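Local coordinates for monomethylamine methyltransferase mtmB1 (Methanosarcina barkeri, PDB 1NTH), which catalyses transfer of the methyl group from monomethylamine to the corrinoid cofactor of its partner protein MtmC in methanogenesis, at residues Leu62-Leu70 with Thr275-Asn284; Gly129-Val139 with Val367-Thr378. One frame throughout, in Å; residues are numbered along the deposited sequence.

Contact 1. Residues Leu62-Leu70 with Thr275-Asn284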
loop_
_atom_site.group_PDB
_atom_site.type_symbol
_atom_site.label_atom_id
_atom_site.label_comp_id
_atom_site.label_asym_id
_atom_site.label_seq_id
_atom_site.Cartn_x
_atom_site.Cartn_y
_atom_site.Cartn_z
ATOM N N LEU A 62 36.945 19.068 25.045
ATOM C CA LEU A 62 37.033 18.075 23.977
ATOM C C LEU A 62 36.004 18.407 22.898
ATOM O O LEU A 62 36.278 18.275 21.707
ATOM C CB LEU A 62 36.774 16.666 24.519
ATOM C CG LEU A 62 36.587 15.568 23.462
ATOM C CD1 LEU A 62 37.809 15.504 22.548
ATOM C CD2 LEU A 62 36.359 14.224 24.148
ATOM N N PHE A 63 34.818 18.839 23.315
ATOM C CA PHE A 63 33.786 19.186 22.346
ATOM C C PHE A 63 34.246 20.376 21.513
ATOM O O PHE A 63 34.120 20.375 20.286
ATOM C CB PHE A 63 32.469 19.535 23.044
ATOM C CG PHE A 63 31.379 19.944 22.095
ATOM C CD1 PHE A 63 30.802 19.013 21.236
ATOM C CD2 PHE A 63 30.961 21.268 22.024
ATOM C CE1 PHE A 63 29.821 19.395 20.323
ATOM C CE2 PHE A 63 29.980 21.660 21.113
ATOM C CZ PHE A 63 29.413 20.720 20.260
ATOM N N LYS A 64 34.774 21.395 22.182
ATOM C CA LYS A 64 35.249 22.582 21.483
ATOM C C LYS A 64 36.380 22.221 20.526
ATOM O O LYS A 64 36.452 22.750 19.420
ATOM C CB LYS A 64 35.720 23.637 22.485
ATOM C CG LYS A 64 34.581 24.263 23.274
ATOM C CD LYS A 64 35.109 25.317 24.236
ATOM C CE LYS A 64 33.976 25.999 24.983
ATOM N NZ LYS A 64 34.473 27.034 25.934
ATOM N N ALA A 65 37.251 21.313 20.952
ATOM C CA ALA A 65 38.367 20.873 20.116
ATOM C C ALA A 65 37.848 20.176 18.857
ATOM O O ALA A 65 38.316 20.441 17.749
ATOM C CB ALA A 65 39.267 19.927 20.901
ATOM N N GLY A 66 36.881 19.278 19.034
ATOM C CA GLY A 66 36.315 18.570 17.898
ATOM C C GLY A 66 35.634 19.513 16.922
ATOM O O GLY A 66 35.763 19.366 15.705
ATOM N N PHE A 67 34.899 20.483 17.461
ATOM C CA PHE A 67 34.202 21.470 16.647
ATOM C C PHE A 67 35.233 22.279 15.858
ATOM O O PHE A 67 35.090 22.485 14.652
ATOM C CB PHE A 67 33.395 22.412 17.548
ATOM C CG PHE A 67 32.507 23.375 16.800
ATOM C CD1 PHE A 67 31.125 23.195 16.781
ATOM C CD2 PHE A 67 33.045 24.475 16.137
ATOM C CE1 PHE A 67 30.295 24.095 16.113
ATOM C CE2 PHE A 67 32.225 25.381 15.464
ATOM C CZ PHE A 67 30.844 25.192 15.453
ATOM N N GLU A 68 36.279 22.727 16.547
ATOM C CA GLU A 68 37.314 23.533 15.907
ATOM C C GLU A 68 38.094 22.741 14.864
ATOM O O GLU A 68 38.510 23.288 13.842
ATOM C CB GLU A 68 38.277 24.082 16.965
ATOM C CG GLU A 68 39.124 25.252 16.483
ATOM C CD GLU A 68 40.056 25.785 17.558
ATOM O OE1 GLU A 68 39.648 25.824 18.741
ATOM O OE2 GLU A 68 41.192 26.176 17.217
ATOM N N MET A 69 38.295 21.454 15.120
ATOM C CA MET A 69 38.997 20.603 14.168
ATOM C C MET A 69 38.231 20.606 12.846
ATOM O O MET A 69 38.803 20.815 11.775
ATOM C CB MET A 69 39.065 19.177 14.723
ATOM C CG MET A 69 39.823 18.179 13.865
ATOM S SD MET A 69 41.614 18.353 14.009
ATOM C CE MET A 69 42.162 17.287 12.693
ATOM N N LEU A 70 36.926 20.373 12.921
ATOM C CA LEU A 70 36.104 20.342 11.717
ATOM C C LEU A 70 36.059 21.699 11.022
ATOM O O LEU A 70 36.184 21.785 9.801
ATOM C CB LEU A 70 34.680 19.896 12.066
ATOM C CG LEU A 70 33.738 19.676 10.880
ATOM C CD1 LEU A 70 34.287 18.586 9.965
ATOM C CD2 LEU A 70 32.359 19.284 11.405
ATOM N N THR A 275 40.454 11.147 19.416
ATOM C CA THR A 275 39.138 11.451 19.968
ATOM C C THR A 275 38.646 12.795 19.433
ATOM O O THR A 275 37.453 12.980 19.190
ATOM C CB THR A 275 39.173 11.463 21.510
ATOM O OG1 THR A 275 39.764 10.240 21.977
ATOM C CG2 THR A 275 37.755 11.569 22.078
ATOM N N ILE A 276 39.567 13.738 19.248
ATOM C CA ILE A 276 39.211 15.039 18.699
ATOM C C ILE A 276 38.637 14.802 17.300
ATOM O O ILE A 276 37.614 15.378 16.930
ATOM C CB ILE A 276 40.452 15.962 18.593
ATOM C CG1 ILE A 276 40.899 16.380 19.994
ATOM C CG2 ILE A 276 40.134 17.187 17.740
ATOM C CD1 ILE A 276 42.186 17.197 20.007
ATOM N N VAL A 277 39.298 13.943 16.532
ATOM C CA VAL A 277 38.840 13.617 15.185
ATOM C C VAL A 277 37.477 12.931 15.262
ATOM O O VAL A 277 36.584 13.222 14.464
ATOM C CB VAL A 277 39.839 12.673 14.466
ATOM C CG1 VAL A 277 39.199 12.069 13.221
ATOM C CG2 VAL A 277 41.085 13.448 14.081
ATOM N N ASP A 278 37.327 12.028 16.227
ATOM C CA ASP A 278 36.075 11.294 16.403
ATOM C C ASP A 278 34.914 12.259 16.651
ATOM O O ASP A 278 33.850 12.125 16.045
ATOM C CB ASP A 278 36.200 10.313 17.569
ATOM C CG ASP A 278 35.127 9.241 17.546
ATOM O OD1 ASP A 278 34.216 9.328 16.695
ATOM O OD2 ASP A 278 35.200 8.314 18.378
ATOM N N VAL A 279 35.112 13.228 17.541
ATOM C CA VAL A 279 34.060 14.204 17.817
ATOM C C VAL A 279 33.763 14.978 16.534
ATOM O O VAL A 279 32.604 15.218 16.191
ATOM C CB VAL A 279 34.481 15.184 18.945
ATOM C CG1 VAL A 279 33.493 16.347 19.042
ATOM C CG2 VAL A 279 34.543 14.433 20.272
ATOM N N ALA A 280 34.814 15.351 15.811
ATOM C CA ALA A 280 34.647 16.087 14.567
ATOM C C ALA A 280 33.844 15.299 13.531
ATOM O O ALA A 280 33.042 15.882 12.802
ATOM C CB ALA A 280 36.016 16.460 13.988
ATOM N N THR A 281 34.054 13.986 13.458
ATOM C CA THR A 281 33.325 13.189 12.477
ATOM C C THR A 281 31.886 12.901 12.903
ATOM O O THR A 281 31.033 12.660 12.048
ATOM C CB THR A 281 34.081 11.876 12.112
ATOM O OG1 THR A 281 34.264 11.058 13.270
ATOM C CG2 THR A 281 35.446 12.217 11.525
ATOM N N HIS A 282 31.614 12.933 14.209
ATOM C CA HIS A 282 30.244 12.741 14.696
ATOM C C HIS A 282 29.468 13.970 14.220
ATOM O O HIS A 282 28.330 13.872 13.761
ATOM C CB HIS A 282 30.186 12.691 16.231
ATOM C CG HIS A 282 30.348 11.320 16.811
ATOM N ND1 HIS A 282 31.543 10.632 16.787
ATOM C CD2 HIS A 282 29.464 10.516 17.453
ATOM C CE1 HIS A 282 31.388 9.466 17.392
ATOM N NE2 HIS A 282 30.137 9.371 17.804
ATOM N N ILE A 283 30.097 15.139 14.336
ATOM C CA ILE A 283 29.473 16.383 13.904
ATOM C C ILE A 283 29.334 16.420 12.377
ATOM O O ILE A 283 28.300 16.825 11.846
ATOM C CB ILE A 283 30.300 17.612 14.381
ATOM C CG1 ILE A 283 30.279 17.690 15.914
ATOM C CG2 ILE A 283 29.726 18.893 13.792
ATOM C CD1 ILE A 283 31.227 18.749 16.503
ATOM N N ASN A 284 30.372 15.990 11.667
ATOM C CA ASN A 284 30.327 15.991 10.207
ATOM C C ASN A 284 29.188 15.108 9.685
ATOM O O ASN A 284 28.628 15.371 8.624
ATOM C CB ASN A 284 31.660 15.506 9.629
ATOM C CG ASN A 284 31.767 15.756 8.140
ATOM O OD1 ASN A 284 31.555 16.876 7.680
ATOM N ND2 ASN A 284 32.100 14.717 7.377
#
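The side chain of Ile276 sits over helix 62-70 as a knob in the hole bounded by Leu62, Ala65, Gly66 and Met69, one knobs-into-holes placement in this helix pair of a TIM-barrel protein. The segment axes cross at -66° and approach to 7.5 Å, a closeness that Gly66 permits: its CA lies 3.8 Å from Val279 CG1, and a CB placed on this residue would run into that methyl. The same CA makes a CA-H...O contact of 3.6 Å with Ile276 O. With chi1 at -70°, the two branches of Ile276 part: CG1 runs beside the backbone N and meets Ala65 CB at 4.0 Å, while CG2 reaches Ala65 O at 3.7 Å and also lies against the base of Met69. Were Ile276 cut back to an alanine, the hole would probably be left underfilled, Ala65 CB losing the CG1 branch and the base of Met69 losing CG2. Toward one end of the crossing, Leu62 meets Thr275 at about a right angle, CD2 to CG2 at 3.6 Å; the Thr275 hydroxyl turns to Ile271 O within its own helix. Toward the other, Leu70 CD2 touches Ile283 CG2 at 3.6 Å. Helices 24-42, 88-95 and 309-325 add side chains around the buried pair. Ile283 sends its CD1 branch another way, crossing Phe63 at about a right angle to come 4.1 Å from that ring's CE1.

Contact 2. Residues Gly129-Val139 with Val367-Thr378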
loop_
_atom_site.group_PDB
_atom_site.type_symbol
_atom_site.label_atom_id
_atom_site.label_comp_id
_atom_site.label_asym_id
_atom_site.label_seq_id
_atom_site.Cartn_x
_atom_site.Cartn_y
_atom_site.Cartn_z
ATOM N N GLY A 129 24.288 -8.971 14.225
ATOM C CA GLY A 129 24.447 -9.575 12.920
ATOM C C GLY A 129 25.908 -9.820 12.613
ATOM O O GLY A 129 26.771 -9.531 13.450
ATOM N N PRO A 130 26.216 -10.367 11.426
ATOM C CA PRO A 130 27.589 -10.654 10.997
ATOM C C PRO A 130 28.424 -9.380 10.959
ATOM O O PRO A 130 29.650 -9.422 10.849
ATOM C CB PRO A 130 27.396 -11.274 9.619
ATOM C CG PRO A 130 26.072 -11.984 9.765
ATOM C CD PRO A 130 25.244 -10.939 10.479
ATOM N N THR A 131 27.743 -8.242 11.025
ATOM C CA THR A 131 28.418 -6.952 11.052
ATOM C C THR A 131 29.381 -6.764 9.878
ATOM O O THR A 131 30.562 -6.442 10.055
ATOM C CB THR A 131 29.154 -6.793 12.406
ATOM O OG1 THR A 131 28.245 -7.115 13.467
ATOM C CG2 THR A 131 29.630 -5.372 12.617
ATOM N N GLY A 132 28.856 -6.970 8.673
ATOM C CA GLY A 132 29.642 -6.789 7.464
ATOM C C GLY A 132 30.661 -7.862 7.147
ATOM O O GLY A 132 31.414 -7.732 6.182
ATOM N N SER A 133 30.687 -8.922 7.947
ATOM C CA SER A 133 31.631 -10.015 7.735
ATOM C C SER A 133 31.184 -10.921 6.588
ATOM O O SER A 133 29.989 -11.054 6.317
ATOM C CB SER A 133 31.775 -10.834 9.019
ATOM O OG SER A 133 32.188 -10.008 10.097
ATOM N N PRO A 134 32.142 -11.551 5.890
ATOM C CA PRO A 134 31.811 -12.442 4.774
ATOM C C PRO A 134 31.105 -13.717 5.232
ATOM O O PRO A 134 31.574 -14.409 6.138
ATOM C CB PRO A 134 33.173 -12.718 4.135
ATOM C CG PRO A 134 34.110 -12.638 5.300
ATOM C CD PRO A 134 33.602 -11.432 6.056
ATOM N N ILE A 135 29.974 -14.011 4.598
ATOM C CA ILE A 135 29.177 -15.189 4.917
ATOM C C ILE A 135 28.927 -16.000 3.645
ATOM O O ILE A 135 28.584 -15.439 2.603
ATOM C CB ILE A 135 27.808 -14.783 5.520
ATOM C CG1 ILE A 135 28.016 -13.953 6.793
ATOM C CG2 ILE A 135 26.970 -16.026 5.797
ATOM C CD1 ILE A 135 28.744 -14.689 7.914
ATOM N N SER A 136 29.106 -17.315 3.733
ATOM C CA SER A 136 28.887 -18.200 2.591
ATOM C C SER A 136 27.425 -18.156 2.157
ATOM O O SER A 136 26.520 -18.112 2.990
ATOM C CB SER A 136 29.269 -19.639 2.951
ATOM O OG SER A 136 30.642 -19.730 3.291
ATOM N N GLU A 137 27.202 -18.186 0.849
ATOM C CA GLU A 137 25.848 -18.127 0.312
ATOM C C GLU A 137 24.919 -19.220 0.842
ATOM O O GLU A 137 23.769 -18.939 1.191
ATOM C CB GLU A 137 25.882 -18.180 -1.223
ATOM C CG GLU A 137 24.533 -17.876 -1.870
ATOM C CD GLU A 137 24.579 -17.805 -3.391
ATOM O OE1 GLU A 137 23.522 -17.510 -3.991
ATOM O OE2 GLU A 137 25.655 -18.042 -3.990
ATOM N N ASP A 138 25.408 -20.456 0.923
ATOM C CA ASP A 138 24.551 -21.547 1.382
ATOM C C ASP A 138 24.088 -21.492 2.836
ATOM O O ASP A 138 23.231 -22.276 3.239
ATOM C CB ASP A 138 25.190 -22.913 1.095
ATOM C CG ASP A 138 26.564 -23.072 1.714
ATOM O OD1 ASP A 138 26.888 -22.351 2.681
ATOM O OD2 ASP A 138 27.320 -23.943 1.232
ATOM N N VAL A 139 24.646 -20.582 3.627
ATOM C CA VAL A 139 24.216 -20.452 5.018
ATOM C C VAL A 139 23.878 -19.003 5.339
ATOM O O VAL A 139 23.800 -18.620 6.507
ATOM C CB VAL A 139 25.300 -20.933 6.015
ATOM C CG1 VAL A 139 25.498 -22.437 5.883
ATOM C CG2 VAL A 139 26.603 -20.190 5.775
ATOM N N VAL A 367 28.228 -8.640 16.206
ATOM C CA VAL A 367 29.660 -8.544 16.479
ATOM C C VAL A 367 30.470 -9.126 15.320
ATOM O O VAL A 367 30.241 -10.261 14.906
ATOM C CB VAL A 367 30.003 -9.334 17.766
ATOM C CG1 VAL A 367 31.503 -9.333 18.008
ATOM C CG2 VAL A 367 29.255 -8.736 18.957
ATOM N N ALA A 368 31.414 -8.352 14.792
ATOM C CA ALA A 368 32.240 -8.840 13.695
ATOM C C ALA A 368 33.442 -9.573 14.286
ATOM O O ALA A 368 34.562 -9.061 14.292
ATOM C CB ALA A 368 32.698 -7.688 12.830
ATOM N N SER A 369 33.188 -10.773 14.792
ATOM C CA SER A 369 34.225 -11.593 15.402
ATOM C C SER A 369 35.349 -11.903 14.421
ATOM O O SER A 369 35.165 -11.827 13.206
ATOM C CB SER A 369 33.604 -12.886 15.927
ATOM O OG SER A 369 32.521 -12.582 16.789
ATOM N N ALA A 370 36.515 -12.256 14.959
ATOM C CA ALA A 370 37.681 -12.560 14.134
ATOM C C ALA A 370 38.001 -11.367 13.239
ATOM O O ALA A 370 38.427 -11.530 12.092
ATOM C CB ALA A 370 37.423 -13.803 13.290
ATOM N N LYS A 371 37.786 -10.170 13.780
ATOM C CA LYS A 371 38.042 -8.917 13.075
ATOM C C LYS A 371 37.207 -8.752 11.806
ATOM O O LYS A 371 37.514 -7.914 10.958
ATOM C CB LYS A 371 39.533 -8.793 12.743
ATOM C CG LYS A 371 40.423 -8.866 13.975
ATOM C CD LYS A 371 41.897 -8.704 13.634
ATOM C CE LYS A 371 42.757 -8.963 14.861
ATOM N NZ LYS A 371 44.212 -8.834 14.558
ATOM N N GLY A 372 36.161 -9.562 11.686
ATOM C CA GLY A 372 35.269 -9.486 10.542
ATOM C C GLY A 372 35.851 -9.795 9.176
ATOM O O GLY A 372 35.288 -9.389 8.161
ATOM N N VAL A 373 36.962 -10.525 9.134
ATOM C CA VAL A 373 37.589 -10.851 7.860
ATOM C C VAL A 373 37.659 -12.343 7.559
ATOM O O VAL A 373 38.225 -12.744 6.540
ATOM C CB VAL A 373 39.019 -10.280 7.787
ATOM C CG1 VAL A 373 38.978 -8.768 7.945
ATOM C CG2 VAL A 373 39.888 -10.912 8.865
ATOM N N VAL A 374 37.091 -13.167 8.433
ATOM C CA VAL A 374 37.116 -14.608 8.215
ATOM C C VAL A 374 35.713 -15.121 7.919
ATOM O O VAL A 374 34.795 -14.966 8.726
ATOM C CB VAL A 374 37.686 -15.353 9.441
ATOM C CG1 VAL A 374 37.796 -16.842 9.136
ATOM C CG2 VAL A 374 39.053 -14.780 9.806
ATOM N N THR A 375 35.561 -15.737 6.753
ATOM C CA THR A 375 34.275 -16.259 6.316
ATOM C C THR A 375 33.561 -17.132 7.342
ATOM O O THR A 375 34.137 -18.066 7.905
ATOM C CB THR A 375 34.431 -17.051 5.005
ATOM O OG1 THR A 375 35.019 -16.203 4.013
ATOM C CG2 THR A 375 33.075 -17.536 4.505
ATOM N N ASP A 376 32.296 -16.793 7.578
ATOM C CA ASP A 376 31.413 -17.502 8.499
ATOM C C ASP A 376 31.781 -17.485 9.980
ATOM O O ASP A 376 31.188 -18.223 10.768
ATOM C CB ASP A 376 31.225 -18.953 8.034
ATOM C CG ASP A 376 30.607 -19.045 6.649
ATOM O OD1 ASP A 376 29.807 -18.148 6.297
ATOM O OD2 ASP A 376 30.904 -20.014 5.915
ATOM N N LYS A 377 32.732 -16.645 10.377
ATOM C CA LYS A 377 33.100 -16.594 11.787
ATOM C C LYS A 377 32.396 -15.503 12.592
ATOM O O LYS A 377 33.034 -14.622 13.168
ATOM C CB LYS A 377 34.621 -16.484 11.953
ATOM C CG LYS A 377 35.339 -17.790 11.617
ATOM C CD LYS A 377 36.726 -17.875 12.239
ATOM C CE LYS A 377 37.341 -19.244 11.979
ATOM N NZ LYS A 377 38.672 -19.408 12.632
ATOM N N THR A 378 31.067 -15.583 12.618
ATOM C CA THR A 378 30.218 -14.663 13.370
ATOM C C THR A 378 28.931 -15.418 13.681
ATOM O O THR A 378 28.372 -16.074 12.801
ATOM C CB THR A 378 29.832 -13.396 12.557
ATOM O OG1 THR A 378 29.121 -13.784 11.374
ATOM C CG2 THR A 378 31.066 -12.599 12.168
#
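Ser136 OG donates to Asp376 OD2 at 2.7 Å, while the backbone N of the same serine reaches Asp376 OD1 at 2.8 Å with an N-H...O angle of 170°. Both oxygens are met on their syn sides, slightly tilted from the carboxylate plane, and two bonds to one residue should fix the rotation of the group. The main chain adds a third link: Asp376 N points almost straight at Pro134 O (2.9 Å, 169°), in the carbonyl plane. Asp376 is the third residue of a type II turn, Val374-Lys377, and the preceding Thr375 CA brings a C-H to the same Pro134 O at 3.3 Å. These loops follow strands 125-128 and 363-366, neighbouring parallel strands of the TIM barrel, at the C-terminal ends where such folds usually carry their active sites. Just past strand 125-128, Pro130-Ser133 forms a type I' turn. Ser133 OG lies beside its own backbone N (chi1 -57°), from where it donates to Pro130 O at 2.7 Å, an oxygen that also accepts from Ser133 N. The hydroxyl packs closely on Gly372 as well, OG to CA at 3.2 Å, and Thr378 CG2 lies 3.5 Å from Ser133 OG.

Overall arrangement
Contacts 1 and 2 lie on opposite sides of the chain's centre, their own centres 31 Å apart and their nearest atoms about 16 Å, so neither touches the other. Their segments alternate along the sequence: 62-70, 129-139, 275-284, 367-378. Contact 1 sets helix 56-73, which precedes the first strand of the parallel barrel sheet, against helix 271-288, which leads into strand 293-300. Contact 2 instead joins the loops after strands 125-128 and 363-366, the first and last strands of that sheet in chain order, which pair side by side. Sequence-distant parts are thus tied twice, once between helices outside the sheet and once between loops at strand ends.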